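Local coordinates for SufC protein (Thermus thermophilus, PDB 2D2E) that probably hydrolyses ATP as the cytoplasmic ABC-type ATPase of the Suf machinery that assembles iron-sulfur clusters, at residues V166-D171 with L197-Y202; L174-L179 with Y202-N207; V181-V186 with N207-D212. All blocks are in the same frame, centred on the assembly; numbering follows the deposited sequence.

The three contacts follow one another along two lengths of chain: 166-171, 174-179 and 181-186 come first, then 197-202, 202-207 and 207-212 meet them in the same order. Interaction 1 pairs neighbouring parallel strands of the mixed sheet, whereas interactions 2 and 3 share helix 176-189, which connects those strands, and the loop that runs on from the second. Their centres lie 9 to 11 Å apart, and they touch: I205 packs on E169, V198 on I209, and L167 on V186. The beta-alpha-beta unit and its following loop therefore form one packed whole, buried at interactions 1 and 3, partly exposed at interaction 2, with the nucleotide site near interaction 1 and purely apolar side-chain contacts at interaction 3.

Interaction 1: residues V166-D171 with L197-Y202; sequences VLDETD and LVITHY
OD2 of D168, whose carboxylate lies against the CG2 methyl of I199, is gripped twice by T170. The backbone N of T170 donates to it at 3.0 Å, closing an Asx turn, and T170 OG1 adds a bond of 2.8 Å to the syn lone pair of OD2. With CG anti to the backbone N (chi1 -173°), the short aspartate chain brings OD2 within reach of the T170 amide and hydroxyl while OD1 bonds S43, which binds magnesium when the metal is present. T170 OG1 also meets K42.

D168 ends one of two parallel strands. I199 N reaches L167 O at 2.9 Å, and L167 N and E169 N bond L197 O and I199 O in turn. On the face carrying D168, V166 CG1 packs on I199 CD1 at 3.6 Å; branched aliphatics suit strand and core alike. E169 turns its carboxylate to a salt bridge with K150, and a water bonded to E169 O reaches T200 OG1 weakly.

Strand, aspartate and following glutamate fit a Walker B motif, and H201 sits where ABC ATPases carry their switch histidine. Held at both oxygens, the carboxylate is probably fixed in rotation beside the site for phosphate and magnesium.

Interaction 2: residues L174-L179 with Y202-N207; sequences LDIDAL and YQRILN
L174 lays its branched end on the face of the Y202 ring, a CH-pi contact with CG 4.0 Å from the ring centroid and 11° off the normal. Its CG stands anti to the carbonyl carbon (chi1 -65°), which sets it over the ring, and CD2 meets R204 CB at 3.7 Å, so one leucine fills the notch between tyrosine and arginine. D175 follows as the N-cap of helix 176-189, its OD1 accepting a weak bond from A178 N; a short carboxylate suits a place where amide groups lack helical partners.

In the first turn, I176 CD1 meets R204 CG at 3.6 Å. R204 has two conformers, and its side-chain contacts here hold for the one given. L179 points at the loop: CD1 touches R204 CG, while CB lies 4.0 Å from I205 CG1 and CD2 as far from I205 CD1. An alanine in place of Y202 would probably strip L174 of its aromatic floor and open a gap there, with only R204 still against it in this contact. Within the loop, Q203 NE2 donates to N207 OD1 at 3.1 Å from above the carbonyl plane.

The residues before the helix match the D-loop of ABC ATPases. With no hydrogen bond across it, the partly buried contact rests on apolar and CH-pi packing, so its hold probably depends on shape rather than on directed bonds.

Interaction 3: residues V181-V186 with N207-D212; sequences VVARGV and NYIQPD
A183, on a regular turn of helix 176-189, faces I209 of the irregular segment 207-212, their CA atoms 5.4 Å apart, so close that little beyond a methyl group would probably fit on the helix surface here. That is the part A183 plays. Its CB sits 3.3 Å from I209 CG1, tighter than usual van der Waals contact, and 3.4 Å from Y208 CB, so a single methyl is wedged between two consecutive residues of the loop.

I209 is the side chain that carries most of the contact. With CG1 anti to the carbonyl carbon (chi1 -53°) and the chain extended beyond it, CD1 reaches in against the helix flank and comes 3.6 Å from A183 CA. The other branch, CG2, meets V186 CG1 at 3.9 Å, and the two side chains cross at about a right angle. V186 stands three residues after A183 and therefore on the same helical face; its CG2 also approaches I209 CD1 at 4.1 Å. The beta-branched valine and isoleucine are broad near the backbone and fill this narrow seam without a long, flexible chain. I209 also touches V31 and V198 of the central sheet.

Y208 gives only its CB to A183; its ring leads away to pack on I176, L179 and K180, one to two turns earlier on the same helix. Polar bonds flank the apolar seam, since N187 ND2 donates to Y208 O and R190 NH2 to Q210 O.

The arrangement belongs to the beta-alpha-beta crossover of a P-loop NTPase domain: the connecting helix lies on the sheet, and the loop leaving the second strand passes alongside the helix, placing an isoleucine between helix and sheet before entering strand 213-218.

Interaction 1: residues V166-D171 with L197-Y202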
loop_
_atom_site.group_PDB
_atom_site.type_symbol
_atom_site.label_atom_id
_atom_site.label_comp_id
_atom_site.label_asym_id
_atom_site.label_seq_id
_atom_site.Cartn_x
_atom_site.Cartn_y
_atom_site.Cartn_z
ATOM N N VAL A 166 -1.412 2.098 -0.130
ATOM C CA VAL A 166 -0.298 1.943 -1.078
ATOM C C VAL A 166 0.467 0.773 -0.491
ATOM O O VAL A 166 0.984 0.876 0.636
ATOM C CB VAL A 166 0.591 3.208 -1.102
ATOM C CG1 VAL A 166 1.798 2.996 -2.052
ATOM C CG2 VAL A 166 -0.218 4.397 -1.571
ATOM N N LEU A 167 0.495 -0.339 -1.219
ATOM C CA LEU A 167 1.140 -1.566 -0.739
ATOM C C LEU A 167 2.298 -1.977 -1.603
ATOM O O LEU A 167 2.104 -2.415 -2.740
ATOM C CB LEU A 167 0.116 -2.691 -0.716
ATOM C CG LEU A 167 -1.111 -2.270 0.091
ATOM C CD1 LEU A 167 -2.145 -3.379 0.009
ATOM C CD2 LEU A 167 -0.722 -1.981 1.535
ATOM N N ASP A 168 3.506 -1.863 -1.060
ATOM C CA ASP A 168 4.678 -2.218 -1.866
ATOM C C ASP A 168 5.053 -3.669 -1.534
ATOM O O ASP A 168 5.489 -3.964 -0.410
ATOM C CB ASP A 168 5.816 -1.242 -1.562
ATOM C CG ASP A 168 7.019 -1.428 -2.491
ATOM O OD1 ASP A 168 7.863 -0.508 -2.579
ATOM O OD2 ASP A 168 7.122 -2.499 -3.122
ATOM N N GLU A 169 4.851 -4.562 -2.514
ATOM C CA GLU A 169 5.100 -5.977 -2.321
ATOM C C GLU A 169 6.357 -6.447 -3.018
ATOM O O GLU A 169 6.532 -7.649 -3.238
ATOM C CB GLU A 169 3.894 -6.799 -2.791
ATOM C CG GLU A 169 2.558 -6.314 -2.152
ATOM C CD GLU A 169 2.662 -6.181 -0.637
ATOM O OE1 GLU A 169 2.174 -5.185 -0.073
ATOM O OE2 GLU A 169 3.243 -7.076 0.007
ATOM N N THR A 170 7.220 -5.494 -3.374
ATOM C CA THR A 170 8.485 -5.852 -4.011
ATOM C C THR A 170 9.271 -6.745 -3.065
ATOM O O THR A 170 9.922 -7.685 -3.505
ATOM C CB THR A 170 9.333 -4.609 -4.302
ATOM O OG1 THR A 170 8.593 -3.726 -5.167
ATOM C CG2 THR A 170 10.647 -4.989 -4.986
ATOM N N ASP A 171 9.207 -6.465 -1.768
ATOM C CA ASP A 171 9.983 -7.267 -0.826
ATOM C C ASP A 171 9.497 -8.710 -0.665
ATOM O O ASP A 171 10.185 -9.531 -0.050
ATOM C CB ASP A 171 10.061 -6.535 0.523
ATOM C CG ASP A 171 8.715 -6.440 1.228
ATOM O OD1 ASP A 171 7.660 -6.602 0.582
ATOM O OD2 ASP A 171 8.727 -6.181 2.449
ATOM N N LEU A 197 -3.003 1.132 -4.554
ATOM C CA LEU A 197 -1.921 1.105 -5.535
ATOM C C LEU A 197 -0.998 -0.003 -5.027
ATOM O O LEU A 197 -0.460 0.096 -3.925
ATOM C CB LEU A 197 -1.169 2.447 -5.553
ATOM C CG LEU A 197 0.005 2.519 -6.554
ATOM C CD1 LEU A 197 -0.505 2.378 -7.987
ATOM C CD2 LEU A 197 0.763 3.822 -6.385
ATOM N N VAL A 198 -0.820 -1.048 -5.834
ATOM C CA VAL A 198 0.045 -2.167 -5.475
ATOM C C VAL A 198 1.331 -1.961 -6.273
ATOM O O VAL A 198 1.306 -1.910 -7.524
ATOM C CB VAL A 198 -0.623 -3.498 -5.866
ATOM C CG1 VAL A 198 0.285 -4.681 -5.561
ATOM C CG2 VAL A 198 -1.935 -3.644 -5.113
ATOM N N ILE A 199 2.441 -1.801 -5.550
ATOM C CA ILE A 199 3.747 -1.578 -6.173
ATOM C C ILE A 199 4.454 -2.920 -6.224
ATOM O O ILE A 199 4.527 -3.628 -5.224
ATOM C CB ILE A 199 4.568 -0.549 -5.335
ATOM C CG1 ILE A 199 3.774 0.756 -5.277
ATOM C CG2 ILE A 199 5.968 -0.322 -5.949
ATOM C CD1 ILE A 199 4.377 1.796 -4.328
ATOM N N THR A 200 4.974 -3.282 -7.393
ATOM C CA THR A 200 5.610 -4.581 -7.513
ATOM C C THR A 200 6.587 -4.590 -8.688
ATOM O O THR A 200 6.465 -3.783 -9.620
ATOM C CB THR A 200 4.492 -5.649 -7.747
ATOM O OG1 THR A 200 5.050 -6.961 -7.794
ATOM C CG2 THR A 200 3.776 -5.389 -9.060
ATOM N N HIS A 201 7.579 -5.477 -8.622
ATOM C CA HIS A 201 8.521 -5.628 -9.726
ATOM C C HIS A 201 8.006 -6.757 -10.614
ATOM O O HIS A 201 7.942 -6.630 -11.838
ATOM C CB HIS A 201 9.919 -6.000 -9.206
ATOM C CG HIS A 201 10.913 -6.193 -10.307
ATOM N ND1 HIS A 201 11.402 -7.429 -10.667
ATOM C CD2 HIS A 201 11.448 -5.304 -11.180
ATOM C CE1 HIS A 201 12.199 -7.297 -11.715
ATOM N NE2 HIS A 201 12.243 -6.018 -12.045
ATOM N N TYR A 202 7.599 -7.857 -9.987
ATOM C CA TYR A 202 7.062 -9.016 -10.715
ATOM C C TYR A 202 5.571 -8.881 -10.946
ATOM O O TYR A 202 4.845 -8.331 -10.126
ATOM C CB TYR A 202 7.263 -10.311 -9.918
ATOM C CG TYR A 202 8.702 -10.701 -9.774
ATOM C CD1 TYR A 202 9.342 -10.628 -8.533
ATOM C CD2 TYR A 202 9.434 -11.136 -10.872
ATOM C CE1 TYR A 202 10.675 -10.987 -8.388
ATOM C CE2 TYR A 202 10.787 -11.493 -10.737
ATOM C CZ TYR A 202 11.392 -11.416 -9.493
ATOM O OH TYR A 202 12.710 -11.785 -9.347
HETATM O O HOH W 1 6.265 -9.310 -5.559
#

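Interaction 2: residues L174-L179 with Y202-N207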
loop_
_atom_site.group_PDB
_atom_site.type_symbol
_atom_site.label_atom_id
_atom_site.label_comp_id
_atom_site.label_asym_id
_atom_site.label_seq_id
_atom_site.Cartn_x
_atom_site.Cartn_y
_atom_site.Cartn_z
ATOM N N LEU A 174 8.711 -13.567 -5.297
ATOM C CA LEU A 174 7.798 -14.603 -5.778
ATOM C C LEU A 174 7.329 -15.542 -4.668
ATOM O O LEU A 174 7.009 -16.714 -4.930
ATOM C CB LEU A 174 8.455 -15.408 -6.913
ATOM C CG LEU A 174 8.718 -14.575 -8.172
ATOM C CD1 LEU A 174 9.402 -15.446 -9.249
ATOM C CD2 LEU A 174 7.377 -14.020 -8.695
ATOM N N ASP A 175 7.295 -15.042 -3.431
ATOM C CA ASP A 175 6.825 -15.839 -2.273
ATOM C C ASP A 175 5.298 -15.866 -2.431
ATOM O O ASP A 175 4.597 -14.954 -1.978
ATOM C CB ASP A 175 7.242 -15.139 -0.973
ATOM C CG ASP A 175 6.723 -15.830 0.280
ATOM O OD1 ASP A 175 5.832 -16.695 0.193
ATOM O OD2 ASP A 175 7.216 -15.473 1.372
ATOM N N ILE A 176 4.782 -16.920 -3.068
ATOM C CA ILE A 176 3.353 -17.003 -3.345
ATOM C C ILE A 176 2.444 -16.867 -2.114
ATOM O O ILE A 176 1.406 -16.202 -2.171
ATOM C CB ILE A 176 3.009 -18.307 -4.133
ATOM C CG1 ILE A 176 3.846 -18.386 -5.423
ATOM C CG2 ILE A 176 1.512 -18.350 -4.455
ATOM C CD1 ILE A 176 3.788 -17.140 -6.341
ATOM N N ASP A 177 2.825 -17.486 -1.000
ATOM C CA ASP A 177 1.993 -17.366 0.187
ATOM C C ASP A 177 1.829 -15.911 0.601
ATOM O O ASP A 177 0.721 -15.479 0.913
ATOM C CB ASP A 177 2.569 -18.155 1.361
ATOM C CG ASP A 177 1.876 -17.818 2.674
ATOM O OD1 ASP A 177 2.438 -17.032 3.464
ATOM O OD2 ASP A 177 0.760 -18.325 2.905
ATOM N N ALA A 178 2.929 -15.161 0.606
ATOM C CA ALA A 178 2.886 -13.755 0.996
ATOM C C ALA A 178 2.086 -12.915 0.016
ATOM O O ALA A 178 1.366 -12.025 0.431
ATOM C CB ALA A 178 4.297 -13.181 1.137
ATOM N N LEU A 179 2.221 -13.190 -1.277
ATOM C CA LEU A 179 1.466 -12.422 -2.262
ATOM C C LEU A 179 -0.019 -12.712 -2.115
ATOM O O LEU A 179 -0.841 -11.806 -2.232
ATOM C CB LEU A 179 1.901 -12.776 -3.686
ATOM C CG LEU A 179 3.401 -12.581 -3.955
ATOM C CD1 LEU A 179 3.730 -13.076 -5.364
ATOM C CD2 LEU A 179 3.769 -11.101 -3.798
ATOM N N TYR A 202 7.599 -7.857 -9.987
ATOM C CA TYR A 202 7.062 -9.016 -10.715
ATOM C C TYR A 202 5.571 -8.881 -10.946
ATOM O O TYR A 202 4.845 -8.331 -10.126
ATOM C CB TYR A 202 7.263 -10.311 -9.918
ATOM C CG TYR A 202 8.702 -10.701 -9.774
ATOM C CD1 TYR A 202 9.342 -10.628 -8.533
ATOM C CD2 TYR A 202 9.434 -11.136 -10.872
ATOM C CE1 TYR A 202 10.675 -10.987 -8.388
ATOM C CE2 TYR A 202 10.787 -11.493 -10.737
ATOM C CZ TYR A 202 11.392 -11.416 -9.493
ATOM O OH TYR A 202 12.710 -11.785 -9.347
ATOM N N GLN A 203 5.107 -9.429 -12.057
ATOM C CA GLN A 203 3.689 -9.410 -12.379
ATOM C C GLN A 203 2.870 -10.409 -11.536
ATOM O O GLN A 203 1.664 -10.249 -11.401
ATOM C CB GLN A 203 3.504 -9.795 -13.861
ATOM C CG GLN A 203 2.047 -9.827 -14.356
ATOM C CD GLN A 203 1.330 -11.176 -14.190
ATOM O OE1 GLN A 203 1.931 -12.193 -13.858
ATOM N NE2 GLN A 203 0.038 -11.164 -14.427
ATOM N N ARG A 204 3.537 -11.419 -10.973
ATOM C CA ARG A 204 2.857 -12.489 -10.226
ATOM C C ARG A 204 1.643 -12.126 -9.381
ATOM O O ARG A 204 0.577 -12.713 -9.547
ATOM C CB ARG A 204 3.852 -13.256 -9.344
ATOM C CG ARG A 204 3.302 -14.595 -8.818
ATOM C CD ARG A 204 2.919 -15.532 -9.975
ATOM N NE ARG A 204 4.001 -15.625 -10.956
ATOM C CZ ARG A 204 5.102 -16.356 -10.805
ATOM N NH1 ARG A 204 5.275 -17.087 -9.711
ATOM N NH2 ARG A 204 6.048 -16.324 -11.734
ATOM N N ILE A 205 1.793 -11.170 -8.474
ATOM C CA ILE A 205 0.665 -10.816 -7.608
ATOM C C ILE A 205 -0.588 -10.365 -8.351
ATOM O O ILE A 205 -1.714 -10.478 -7.825
ATOM C CB ILE A 205 1.104 -9.755 -6.553
ATOM C CG1 ILE A 205 0.050 -9.653 -5.432
ATOM C CG2 ILE A 205 1.319 -8.390 -7.223
ATOM C CD1 ILE A 205 0.504 -8.769 -4.258
ATOM N N LEU A 206 -0.403 -9.870 -9.571
ATOM C CA LEU A 206 -1.523 -9.359 -10.343
ATOM C C LEU A 206 -2.423 -10.441 -10.909
ATOM O O LEU A 206 -3.466 -10.149 -11.510
ATOM C CB LEU A 206 -1.007 -8.398 -11.424
ATOM C CG LEU A 206 -0.184 -7.264 -10.808
ATOM C CD1 LEU A 206 0.338 -6.338 -11.912
ATOM C CD2 LEU A 206 -1.025 -6.465 -9.818
ATOM N N ASN A 207 -2.016 -11.690 -10.715
ATOM C CA ASN A 207 -2.855 -12.815 -11.124
ATOM C C ASN A 207 -3.840 -13.057 -9.971
ATOM O O ASN A 207 -4.892 -13.691 -10.163
ATOM C CB ASN A 207 -2.006 -14.056 -11.354
ATOM C CG ASN A 207 -1.127 -13.925 -12.578
ATOM O OD1 ASN A 207 -1.612 -13.623 -13.668
ATOM N ND2 ASN A 207 0.165 -14.138 -12.404
#

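Interaction 3: residues V181-V186 with N207-D212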
loop_
_atom_site.group_PDB
_atom_site.type_symbol
_atom_site.label_atom_id
_atom_site.label_comp_id
_atom_site.label_asym_id
_atom_site.label_seq_id
_atom_site.Cartn_x
_atom_site.Cartn_y
_atom_site.Cartn_z
ATOM N N VAL A 181 -1.656 -13.547 0.625
ATOM C CA VAL A 181 -2.188 -12.934 1.842
ATOM C C VAL A 181 -2.562 -11.483 1.539
ATOM O O VAL A 181 -3.625 -10.990 1.945
ATOM C CB VAL A 181 -1.156 -12.949 2.971
ATOM C CG1 VAL A 181 -1.515 -11.901 4.013
ATOM C CG2 VAL A 181 -1.111 -14.333 3.611
ATOM N N VAL A 182 -1.667 -10.776 0.857
ATOM C CA VAL A 182 -1.969 -9.395 0.523
ATOM C C VAL A 182 -3.159 -9.328 -0.445
ATOM O O VAL A 182 -4.021 -8.473 -0.310
ATOM C CB VAL A 182 -0.711 -8.695 -0.041
ATOM C CG1 VAL A 182 -1.034 -7.265 -0.503
ATOM C CG2 VAL A 182 0.342 -8.634 1.059
ATOM N N ALA A 183 -3.210 -10.219 -1.433
ATOM C CA ALA A 183 -4.335 -10.195 -2.373
ATOM C C ALA A 183 -5.654 -10.431 -1.653
ATOM O O ALA A 183 -6.657 -9.804 -1.973
ATOM C CB ALA A 183 -4.136 -11.248 -3.464
ATOM N N ARG A 184 -5.663 -11.341 -0.686
ATOM C CA ARG A 184 -6.903 -11.623 0.041
ATOM C C ARG A 184 -7.387 -10.350 0.707
ATOM O O ARG A 184 -8.572 -10.013 0.644
ATOM C CB ARG A 184 -6.677 -12.705 1.097
ATOM C CG ARG A 184 -7.919 -12.976 1.945
ATOM C CD ARG A 184 -7.782 -14.265 2.734
ATOM N NE ARG A 184 -7.617 -15.416 1.848
ATOM C CZ ARG A 184 -7.851 -16.674 2.208
ATOM N NH1 ARG A 184 -8.264 -16.956 3.440
ATOM N NH2 ARG A 184 -7.671 -17.655 1.334
ATOM N N GLY A 185 -6.452 -9.619 1.310
ATOM C CA GLY A 185 -6.815 -8.375 1.966
ATOM C C GLY A 185 -7.276 -7.304 0.986
ATOM O O GLY A 185 -8.312 -6.672 1.185
ATOM N N VAL A 186 -6.521 -7.093 -0.089
ATOM C CA VAL A 186 -6.925 -6.065 -1.043
ATOM C C VAL A 186 -8.268 -6.415 -1.687
ATOM O O VAL A 186 -9.119 -5.552 -1.836
ATOM C CB VAL A 186 -5.820 -5.837 -2.108
ATOM C CG1 VAL A 186 -6.320 -4.883 -3.202
ATOM C CG2 VAL A 186 -4.594 -5.226 -1.432
ATOM N N ASN A 207 -2.016 -11.690 -10.715
ATOM C CA ASN A 207 -2.855 -12.815 -11.124
ATOM C C ASN A 207 -3.840 -13.057 -9.971
ATOM O O ASN A 207 -4.892 -13.691 -10.163
ATOM C CB ASN A 207 -2.006 -14.056 -11.354
ATOM C CG ASN A 207 -1.127 -13.925 -12.578
ATOM O OD1 ASN A 207 -1.612 -13.623 -13.668
ATOM N ND2 ASN A 207 0.165 -14.138 -12.404
ATOM N N TYR A 208 -3.507 -12.541 -8.778
ATOM C CA TYR A 208 -4.382 -12.697 -7.612
ATOM C C TYR A 208 -5.175 -11.415 -7.338
ATOM O O TYR A 208 -6.282 -11.475 -6.825
ATOM C CB TYR A 208 -3.599 -13.088 -6.323
ATOM C CG TYR A 208 -2.535 -14.116 -6.551
ATOM C CD1 TYR A 208 -1.214 -13.874 -6.188
ATOM C CD2 TYR A 208 -2.832 -15.331 -7.186
ATOM C CE1 TYR A 208 -0.203 -14.808 -6.469
ATOM C CE2 TYR A 208 -1.826 -16.271 -7.461
ATOM C CZ TYR A 208 -0.518 -15.997 -7.103
ATOM O OH TYR A 208 0.485 -16.908 -7.396
ATOM N N ILE A 209 -4.595 -10.267 -7.698
ATOM C CA ILE A 209 -5.257 -8.969 -7.536
ATOM C C ILE A 209 -5.345 -8.406 -8.946
ATOM O O ILE A 209 -4.368 -7.852 -9.439
ATOM C CB ILE A 209 -4.413 -7.943 -6.713
ATOM C CG1 ILE A 209 -3.976 -8.537 -5.381
ATOM C CG2 ILE A 209 -5.237 -6.681 -6.480
ATOM C CD1 ILE A 209 -3.123 -7.588 -4.500
ATOM N N GLN A 210 -6.495 -8.533 -9.595
ATOM C CA GLN A 210 -6.630 -8.010 -10.946
ATOM C C GLN A 210 -6.693 -6.469 -10.903
ATOM O O GLN A 210 -7.601 -5.900 -10.303
ATOM C CB GLN A 210 -7.899 -8.562 -11.579
ATOM C CG GLN A 210 -8.187 -7.933 -12.929
ATOM C CD GLN A 210 -9.059 -8.799 -13.818
ATOM O OE1 GLN A 210 -9.199 -10.000 -13.583
ATOM N NE2 GLN A 210 -9.637 -8.222 -14.856
ATOM N N PRO A 211 -5.737 -5.778 -11.545
ATOM C CA PRO A 211 -5.742 -4.314 -11.534
ATOM C C PRO A 211 -6.623 -3.685 -12.620
ATOM O O PRO A 211 -6.771 -4.241 -13.718
ATOM C CB PRO A 211 -4.269 -3.961 -11.745
ATOM C CG PRO A 211 -3.810 -5.056 -12.697
ATOM C CD PRO A 211 -4.482 -6.313 -12.119
ATOM N N ASP A 212 -7.212 -2.547 -12.293
ATOM C CA ASP A 212 -8.027 -1.801 -13.245
ATOM C C ASP A 212 -7.108 -1.056 -14.203
ATOM O O ASP A 212 -7.470 -0.785 -15.353
ATOM C CB ASP A 212 -8.910 -0.802 -12.505
ATOM C CG ASP A 212 -9.892 -1.487 -11.610
ATOM O OD1 ASP A 212 -10.745 -2.251 -12.131
ATOM O OD2 ASP A 212 -9.808 -1.293 -10.391
#